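Local coordinates for protein N5-carboxyaminoimidazole ribonucleotide synthetase (PDB 3QFF) that catalyses the ATP-dependent carboxylation of 5-aminoimidazole ribonucleotide with bicarbonate to N5-carboxyaminoimidazole ribonucleotide, a step of purine biosynthesis, at residues Val197-Ile202 and Gln239-Tyr244; Met262-Thr265 and Glu269-Ile272. One frame throughout, in Å; residues are numbered along the deposited sequence.

Interaction 1: residues Val197-Ile202 and Gln239-Tyr244; sequences VSVIVI and QKAIAY
Val199 and Ala241 carry a sparse helix-on-sheet contact within the ATP-grasp fold, in which helix 235-251 lies across one face of a large antiparallel sheet. The helix rests on the strand through a few small apolar groups, and no hydrogen bond runs from one segment to the other. The Val199 side chain tells most of the story. Its CB points toward the helix but stays 5.4 Å from Ala241 CB, so the branches must bridge the gap. CG2 does so: with chi1 at 170° CG1 lies anti to the backbone N, which leaves CG2 on the helix side. From there the methyl comes against the flank of the Ala241 methyl, with Val199 CG2 4.1 Å from Ala241 CB. The same Val199 CG2 lies 4.1 Å from Ala241 O and 4.4 Å from Ile242 N, and thus rests against the helix backbone as well as against a side chain. The other branch runs along the strand and stays farther off, Val199 CG1 being 4.8 Å from Ile242 CG1, whereas Val199 CG2 is 4.5 Å from that same Ile242 CG1. Helix and strand come closest here, the CA atoms of Val199 and Ile242 being 6.7 Å apart. Val211, Val214 and Met262 from the neighbouring strands pack around Val199. The alternation of the strand gives its other face a different character: Ser198 CB points away from the helix, and its hydroxyl is hydrogen-bonded to Ser282 and Asn217. Next along the helix-facing side is Val197, which makes a more distant approach, its CG2 lying 4.6 Å from Ala241 CB.

Interaction 2: residues Met262-Thr265 and Glu269-Ile272; sequences MFAT and EIYI. With ADP (adenosine-5'-diphosphate), chain C.
The rings of Phe263 and Tyr271 project from the same face of a beta hairpin in the ATP-grasp domain, built of strands 256-264 and 270-276, where the two residues form a hydrogen-bonded antiparallel pair. The Phe263 ring leads into the nucleotide pocket: its CZ is 3.8 Å from C5 of the ADP adenine and its CE2 3.7 Å from the ribose C2', while Phe193 stacks on the ring. At the edge of the Tyr271 ring, near its plane, lies the Thr265 methyl, CG2 being 4.2 Å from CE1. The phenol OH of Tyr271 donates to Glu269 OE1 from well above the carboxylate plane, 76° out of it. The backbones of Phe263 and Tyr271 bond reciprocally, Phe263 N to Tyr271 O and Tyr271 N to Phe263 O, and both bonds are nearly straight. The opposite face is apolar and turned to helix 235-251. There Met262 runs alongside Ile272, its CG 3.6 Å from Ile272 CD1, while its SD reaches Ile270 CG2, also at 3.6 Å; the CD1 of Ile270 bends back to the Ala264 methyl. Where the hairpin turns, Thr265 holds Glu269 twice. Its backbone N donates to Glu269 O, and its hydroxyl, set between the backbone N and the carbonyl carbon (chi1 71°), accepts from Glu269 N. A further bond from Thr265 OG1 to Glu269 OE2 is weak, at 3.4 Å, whereas the Glu269 N to Thr265 OG1 bond measures 2.8 Å.

Interactions 1 and 2, with centres 11 Å apart, share one sheet and one helix. Strands 195-203 and 256-264 are neighbours, joined by a probable hydrogen bond between Val197 O and Met262 N (2.8 Å). On the helix side the apolar layers merge: Met262 CE packs 3.6 Å from Val199 CG2, and Tyr244 CE1 lies 3.6 Å from Ile270 CB. Helix 235-251 therefore covers both the strand of interaction 1 and the hairpin of interaction 2. The hairpin's other face reaches ADP through Phe263, and Asn273, the next residue along strand 270-276, is hydrogen-bonded to the nucleotide; the packing of interaction 1 is on the face of the sheet away from Phe263 and the nucleotide.

Interaction 1: residues Val197-Ile202 and Gln239-Tyr244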
ATOM      1  N   VAL A 197     -15.269 -19.362  -8.821  1.00 25.60           N
ATOM      2  CA  VAL A 197     -13.885 -19.065  -8.474  1.00 24.41           C
ATOM      3  C   VAL A 197     -13.243 -18.137  -9.504  1.00 24.11           C
ATOM      4  O   VAL A 197     -13.684 -18.074 -10.656  1.00 23.30           O
ATOM      5  CB  VAL A 197     -13.010 -20.360  -8.243  1.00 24.38           C
ATOM      6  CG1 VAL A 197     -13.639 -21.267  -7.165  1.00 24.16           C
ATOM      7  CG2 VAL A 197     -12.751 -21.136  -9.553  1.00 24.24           C
ATOM      8  N   SER A 198     -12.221 -17.396  -9.080  1.00 23.22           N
ATOM      9  CA  SER A 198     -11.464 -16.596 -10.027  1.00 22.62           C
ATOM     10  C   SER A 198      -9.973 -16.620  -9.729  1.00 22.26           C
ATOM     11  O   SER A 198      -9.563 -16.840  -8.592  1.00 22.51           O
ATOM     12  CB  SER A 198     -11.986 -15.161 -10.098  1.00 22.52           C
ATOM     13  OG  SER A 198     -11.635 -14.442  -8.932  1.00 23.34           O
ATOM     14  N   VAL A 199      -9.175 -16.396 -10.769  1.00 22.03           N
ATOM     15  CA  VAL A 199      -7.719 -16.356 -10.686  1.00 21.73           C
ATOM     16  C   VAL A 199      -7.260 -15.103 -11.441  1.00 22.45           C
ATOM     17  O   VAL A 199      -7.721 -14.838 -12.568  1.00 21.50           O
ATOM     18  CB  VAL A 199      -7.069 -17.608 -11.351  1.00 22.80           C
ATOM     19  CG1 VAL A 199      -5.550 -17.443 -11.483  1.00 21.10           C
ATOM     20  CG2 VAL A 199      -7.383 -18.881 -10.563  1.00 22.81           C
ATOM     21  N   ILE A 200      -6.388 -14.322 -10.798  1.00 22.50           N
ATOM     22  CA  ILE A 200      -5.780 -13.156 -11.424  1.00 22.69           C
ATOM     23  C   ILE A 200      -4.420 -13.616 -11.935  1.00 22.26           C
ATOM     24  O   ILE A 200      -3.618 -14.159 -11.165  1.00 22.42           O
ATOM     25  CB  ILE A 200      -5.560 -11.974 -10.431  1.00 22.85           C
ATOM     26  CG1 ILE A 200      -6.839 -11.598  -9.655  1.00 24.51           C
ATOM     27  CG2 ILE A 200      -4.960 -10.743 -11.159  1.00 23.92           C
ATOM     28  CD1 ILE A 200      -7.925 -10.950 -10.479  1.00 26.13           C
ATOM     29  N   VAL A 201      -4.182 -13.431 -13.230  1.00 21.57           N
ATOM     30  CA  VAL A 201      -2.863 -13.714 -13.800  1.00 21.84           C
ATOM     31  C   VAL A 201      -2.216 -12.429 -14.338  1.00 21.37           C
ATOM     32  O   VAL A 201      -2.899 -11.533 -14.871  1.00 21.62           O
ATOM     33  CB  VAL A 201      -2.910 -14.887 -14.854  1.00 21.67           C
ATOM     34  CG1 VAL A 201      -4.020 -14.674 -15.870  1.00 23.04           C
ATOM     35  CG2 VAL A 201      -1.554 -15.075 -15.532  1.00 22.63           C
ATOM     36  N   ILE A 202      -0.903 -12.333 -14.166  1.00 21.16           N
ATOM     37  CA  ILE A 202      -0.148 -11.161 -14.583  1.00 21.10           C
ATOM     38  C   ILE A 202       0.912 -11.589 -15.569  1.00 21.08           C
ATOM     39  O   ILE A 202       1.626 -12.559 -15.308  1.00 21.06           O
ATOM     40  CB  ILE A 202       0.612 -10.518 -13.391  1.00 21.16           C
ATOM     41  CG1 ILE A 202      -0.290 -10.346 -12.163  1.00 21.89           C
ATOM     42  CG2 ILE A 202       1.315  -9.186 -13.836  1.00 20.17           C
ATOM     43  CD1 ILE A 202      -1.492  -9.405 -12.361  1.00 21.87           C
ATOM     44  N   GLN A 239      -5.275 -26.404  -8.632  1.00 31.78           N
ATOM     45  CA  GLN A 239      -4.209 -26.586  -9.614  1.00 31.70           C
ATOM     46  C   GLN A 239      -4.731 -26.466 -11.045  1.00 30.18           C
ATOM     47  O   GLN A 239      -4.053 -25.926 -11.898  1.00 29.68           O
ATOM     48  CB  GLN A 239      -3.515 -27.932  -9.420  1.00 32.18           C
ATOM     49  CG  GLN A 239      -2.603 -27.986  -8.204  1.00 35.35           C
ATOM     50  CD  GLN A 239      -2.036 -29.385  -7.948  1.00 39.64           C
ATOM     51  OE1 GLN A 239      -2.315 -30.339  -8.685  1.00 41.60           O
ATOM     52  NE2 GLN A 239      -1.243 -29.508  -6.890  1.00 41.24           N
ATOM     53  N   LYS A 240      -5.937 -26.973 -11.277  1.00 29.47           N
ATOM     54  CA  LYS A 240      -6.626 -26.878 -12.560  1.00 28.28           C
ATOM     55  C   LYS A 240      -6.986 -25.429 -12.936  1.00 27.63           C
ATOM     56  O   LYS A 240      -6.719 -24.990 -14.059  1.00 26.86           O
ATOM     57  CB  LYS A 240      -7.891 -27.725 -12.500  1.00 28.51           C
ATOM     58  CG  LYS A 240      -8.502 -28.087 -13.826  1.00 29.38           C
ATOM     59  CD  LYS A 240      -9.772 -28.906 -13.579  1.00 32.09           C
ATOM     60  CE  LYS A 240      -9.913 -30.033 -14.585  1.00 32.91           C
ATOM     61  NZ  LYS A 240     -11.205 -30.732 -14.400  1.00 33.72           N
ATOM     62  N   ALA A 241      -7.596 -24.696 -11.999  1.00 26.51           N
ATOM     63  CA  ALA A 241      -7.946 -23.306 -12.240  1.00 25.97           C
ATOM     64  C   ALA A 241      -6.697 -22.494 -12.579  1.00 25.91           C
ATOM     65  O   ALA A 241      -6.717 -21.689 -13.515  1.00 25.57           O
ATOM     66  CB  ALA A 241      -8.688 -22.704 -11.024  1.00 25.87           C
ATOM     67  N   ILE A 242      -5.616 -22.729 -11.833  1.00 25.86           N
ATOM     68  CA  ILE A 242      -4.348 -22.027 -12.061  1.00 26.33           C
ATOM     69  C   ILE A 242      -3.733 -22.387 -13.411  1.00 26.38           C
ATOM     70  O   ILE A 242      -3.279 -21.503 -14.148  1.00 26.12           O
ATOM     71  CB  ILE A 242      -3.344 -22.258 -10.909  1.00 26.67           C
ATOM     72  CG1 ILE A 242      -3.794 -21.477  -9.675  1.00 26.60           C
ATOM     73  CG2 ILE A 242      -1.950 -21.785 -11.291  1.00 26.33           C
ATOM     74  CD1 ILE A 242      -3.343 -22.093  -8.404  1.00 29.33           C
ATOM     75  N   ALA A 243      -3.736 -23.680 -13.739  1.00 25.99           N
ATOM     76  CA  ALA A 243      -3.235 -24.127 -15.043  1.00 26.22           C
ATOM     77  C   ALA A 243      -4.022 -23.483 -16.190  1.00 25.64           C
ATOM     78  O   ALA A 243      -3.437 -23.016 -17.165  1.00 25.40           O
ATOM     79  CB  ALA A 243      -3.278 -25.665 -15.149  1.00 25.60           C
ATOM     80  N   TYR A 244      -5.347 -23.442 -16.054  1.00 25.75           N
ATOM     81  CA  TYR A 244      -6.220 -22.868 -17.095  1.00 25.57           C
ATOM     82  C   TYR A 244      -5.887 -21.399 -17.334  1.00 25.85           C
ATOM     83  O   TYR A 244      -5.776 -20.948 -18.492  1.00 25.86           O
ATOM     84  CB  TYR A 244      -7.694 -23.016 -16.695  1.00 25.57           C
ATOM     85  CG  TYR A 244      -8.293 -24.401 -16.890  1.00 24.25           C
ATOM     86  CD1 TYR A 244      -9.684 -24.582 -16.853  1.00 24.80           C
ATOM     87  CD2 TYR A 244      -7.490 -25.519 -17.122  1.00 25.37           C
ATOM     88  CE1 TYR A 244     -10.250 -25.840 -17.031  1.00 23.47           C
ATOM     89  CE2 TYR A 244      -8.057 -26.792 -17.317  1.00 25.90           C
ATOM     90  CZ  TYR A 244      -9.442 -26.934 -17.270  1.00 24.63           C
ATOM     91  OH  TYR A 244     -10.013 -28.182 -17.452  1.00 25.41           O
TER

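Interaction 2: residues Met262-Thr265 and Glu269-Ile272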
ATOM      1  N   MET A 262     -14.555 -18.281 -13.279  1.00 24.70           N
ATOM      2  CA  MET A 262     -14.757 -19.696 -13.551  1.00 25.88           C
ATOM      3  C   MET A 262     -15.869 -20.271 -12.687  1.00 25.97           C
ATOM      4  O   MET A 262     -16.141 -19.744 -11.617  1.00 26.03           O
ATOM      5  CB  MET A 262     -13.464 -20.462 -13.257  1.00 26.10           C
ATOM      6  CG  MET A 262     -12.348 -20.221 -14.278  1.00 28.18           C
ATOM      7  SD  MET A 262     -10.755 -20.890 -13.736  1.00 29.83           S
ATOM      8  CE  MET A 262     -10.021 -19.445 -13.002  1.00 32.36           C
ATOM      9  N   PHE A 263     -16.514 -21.330 -13.184  1.00 26.65           N
ATOM     10  CA  PHE A 263     -17.428 -22.171 -12.410  1.00 27.11           C
ATOM     11  C   PHE A 263     -16.748 -23.519 -12.110  1.00 28.12           C
ATOM     12  O   PHE A 263     -16.208 -24.184 -13.018  1.00 27.96           O
ATOM     13  CB  PHE A 263     -18.730 -22.454 -13.183  1.00 27.63           C
ATOM     14  CG  PHE A 263     -19.470 -21.225 -13.668  1.00 28.66           C
ATOM     15  CD1 PHE A 263     -19.779 -21.087 -15.014  1.00 29.27           C
ATOM     16  CD2 PHE A 263     -19.894 -20.236 -12.784  1.00 30.47           C
ATOM     17  CE1 PHE A 263     -20.487 -19.979 -15.484  1.00 31.49           C
ATOM     18  CE2 PHE A 263     -20.596 -19.115 -13.244  1.00 32.07           C
ATOM     19  CZ  PHE A 263     -20.891 -18.987 -14.597  1.00 30.85           C
ATOM     20  N   ALA A 264     -16.774 -23.915 -10.839  1.00 28.70           N
ATOM     21  CA  ALA A 264     -16.215 -25.182 -10.395  1.00 29.88           C
ATOM     22  C   ALA A 264     -17.341 -26.117  -9.956  1.00 31.05           C
ATOM     23  O   ALA A 264     -18.182 -25.738  -9.137  1.00 30.76           O
ATOM     24  CB  ALA A 264     -15.236 -24.948  -9.251  1.00 30.48           C
ATOM     25  N   THR A 265     -17.374 -27.328 -10.506  1.00 32.38           N
ATOM     26  CA  THR A 265     -18.438 -28.276 -10.150  1.00 33.79           C
ATOM     27  C   THR A 265     -18.030 -29.166  -8.978  1.00 34.92           C
ATOM     28  O   THR A 265     -16.861 -29.183  -8.576  1.00 35.49           O
ATOM     29  CB  THR A 265     -18.884 -29.155 -11.344  1.00 33.60           C
ATOM     30  OG1 THR A 265     -17.854 -30.106 -11.657  1.00 33.07           O
ATOM     31  CG2 THR A 265     -19.227 -28.286 -12.561  1.00 33.48           C
ATOM     32  N   GLU A 269     -15.110 -30.287 -12.254  1.00 33.81           N
ATOM     33  CA  GLU A 269     -14.978 -29.629 -13.565  1.00 33.46           C
ATOM     34  C   GLU A 269     -14.797 -28.133 -13.392  1.00 32.60           C
ATOM     35  O   GLU A 269     -15.375 -27.531 -12.478  1.00 31.56           O
ATOM     36  CB  GLU A 269     -16.206 -29.847 -14.436  1.00 33.55           C
ATOM     37  CG  GLU A 269     -16.387 -31.259 -14.953  1.00 37.06           C
ATOM     38  CD  GLU A 269     -17.782 -31.485 -15.508  1.00 41.29           C
ATOM     39  OE1 GLU A 269     -17.894 -31.988 -16.644  1.00 43.24           O
ATOM     40  OE2 GLU A 269     -18.770 -31.147 -14.811  1.00 43.82           O
ATOM     41  N   ILE A 270     -14.002 -27.538 -14.281  1.00 31.39           N
ATOM     42  CA  ILE A 270     -13.921 -26.091 -14.378  1.00 30.57           C
ATOM     43  C   ILE A 270     -14.468 -25.649 -15.734  1.00 29.67           C
ATOM     44  O   ILE A 270     -14.107 -26.217 -16.772  1.00 29.27           O
ATOM     45  CB  ILE A 270     -12.468 -25.547 -14.183  1.00 30.87           C
ATOM     46  CG1 ILE A 270     -11.909 -25.891 -12.793  1.00 32.14           C
ATOM     47  CG2 ILE A 270     -12.406 -24.026 -14.446  1.00 30.38           C
ATOM     48  CD1 ILE A 270     -12.354 -24.960 -11.676  1.00 35.65           C
ATOM     49  N   TYR A 271     -15.351 -24.655 -15.714  1.00 28.56           N
ATOM     50  CA  TYR A 271     -15.738 -23.944 -16.929  1.00 28.31           C
ATOM     51  C   TYR A 271     -15.399 -22.466 -16.803  1.00 27.83           C
ATOM     52  O   TYR A 271     -15.654 -21.859 -15.756  1.00 27.65           O
ATOM     53  CB  TYR A 271     -17.228 -24.152 -17.231  1.00 28.74           C
ATOM     54  CG  TYR A 271     -17.560 -25.621 -17.461  1.00 31.05           C
ATOM     55  CD1 TYR A 271     -18.057 -26.420 -16.423  1.00 33.32           C
ATOM     56  CD2 TYR A 271     -17.327 -26.218 -18.699  1.00 33.90           C
ATOM     57  CE1 TYR A 271     -18.338 -27.786 -16.625  1.00 35.13           C
ATOM     58  CE2 TYR A 271     -17.604 -27.575 -18.918  1.00 36.68           C
ATOM     59  CZ  TYR A 271     -18.113 -28.351 -17.876  1.00 37.08           C
ATOM     60  OH  TYR A 271     -18.375 -29.692 -18.097  1.00 38.75           O
ATOM     61  N   ILE A 272     -14.817 -21.894 -17.860  1.00 27.04           N
ATOM     62  CA  ILE A 272     -14.488 -20.469 -17.874  1.00 27.03           C
ATOM     63  C   ILE A 272     -15.743 -19.655 -18.187  1.00 26.89           C
ATOM     64  O   ILE A 272     -16.398 -19.894 -19.199  1.00 26.73           O
ATOM     65  CB  ILE A 272     -13.392 -20.107 -18.918  1.00 26.36           C
ATOM     66  CG1 ILE A 272     -12.226 -21.115 -18.904  1.00 27.24           C
ATOM     67  CG2 ILE A 272     -12.911 -18.674 -18.697  1.00 25.55           C
ATOM     68  CD1 ILE A 272     -11.401 -21.158 -17.608  1.00 26.25           C
TER
HETATM   69  PB  ADP C 400     -22.138 -10.576 -15.582  1.00 62.88           P
HETATM   70  O1B ADP C 400     -23.324  -9.652 -15.435  1.00 62.84           O
HETATM   71  O2B ADP C 400     -21.265 -10.232 -16.770  1.00 62.26           O
HETATM   72  O3B ADP C 400     -21.386 -10.794 -14.290  1.00 62.65           O
HETATM   73  PA  ADP C 400     -22.176 -13.485 -15.789  1.00 60.58           P
HETATM   74  O1A ADP C 400     -20.958 -13.440 -14.889  1.00 61.16           O
HETATM   75  O2A ADP C 400     -22.095 -14.148 -17.145  1.00 60.28           O
HETATM   76  O3A ADP C 400     -22.809 -12.003 -15.975  1.00 61.78           O
HETATM   77  O5' ADP C 400     -23.341 -14.254 -14.993  1.00 59.78           O
HETATM   78  C5' ADP C 400     -23.888 -13.686 -13.804  1.00 59.37           C
HETATM   79  C4' ADP C 400     -24.226 -14.798 -12.824  1.00 58.68           C
HETATM   80  O4' ADP C 400     -25.158 -15.695 -13.431  1.00 57.97           O
HETATM   81  C3' ADP C 400     -23.003 -15.624 -12.455  1.00 58.29           C
HETATM   82  O3' ADP C 400     -22.425 -15.169 -11.228  1.00 59.10           O
HETATM   83  C2' ADP C 400     -23.529 -17.041 -12.345  1.00 58.33           C
HETATM   84  O2' ADP C 400     -23.854 -17.336 -10.984  1.00 57.59           O
HETATM   85  C1' ADP C 400     -24.807 -17.058 -13.169  1.00 57.50           C
HETATM   86  N9  ADP C 400     -24.581 -17.785 -14.450  1.00 56.66           N
HETATM   87  C8  ADP C 400     -24.188 -17.231 -15.617  1.00 56.00           C
HETATM   88  N7  ADP C 400     -24.076 -18.165 -16.594  1.00 55.36           N
HETATM   89  C5  ADP C 400     -24.405 -19.352 -16.057  1.00 54.99           C
HETATM   90  C6  ADP C 400     -24.497 -20.754 -16.539  1.00 54.68           C
HETATM   91  N6  ADP C 400     -24.208 -21.077 -17.825  1.00 52.96           N
HETATM   92  N1  ADP C 400     -24.879 -21.699 -15.644  1.00 54.85           N
HETATM   93  C2  ADP C 400     -25.168 -21.399 -14.363  1.00 54.93           C
HETATM   94  N3  ADP C 400     -25.104 -20.151 -13.864  1.00 55.17           N
HETATM   95  C4  ADP C 400     -24.739 -19.101 -14.645  1.00 55.74           C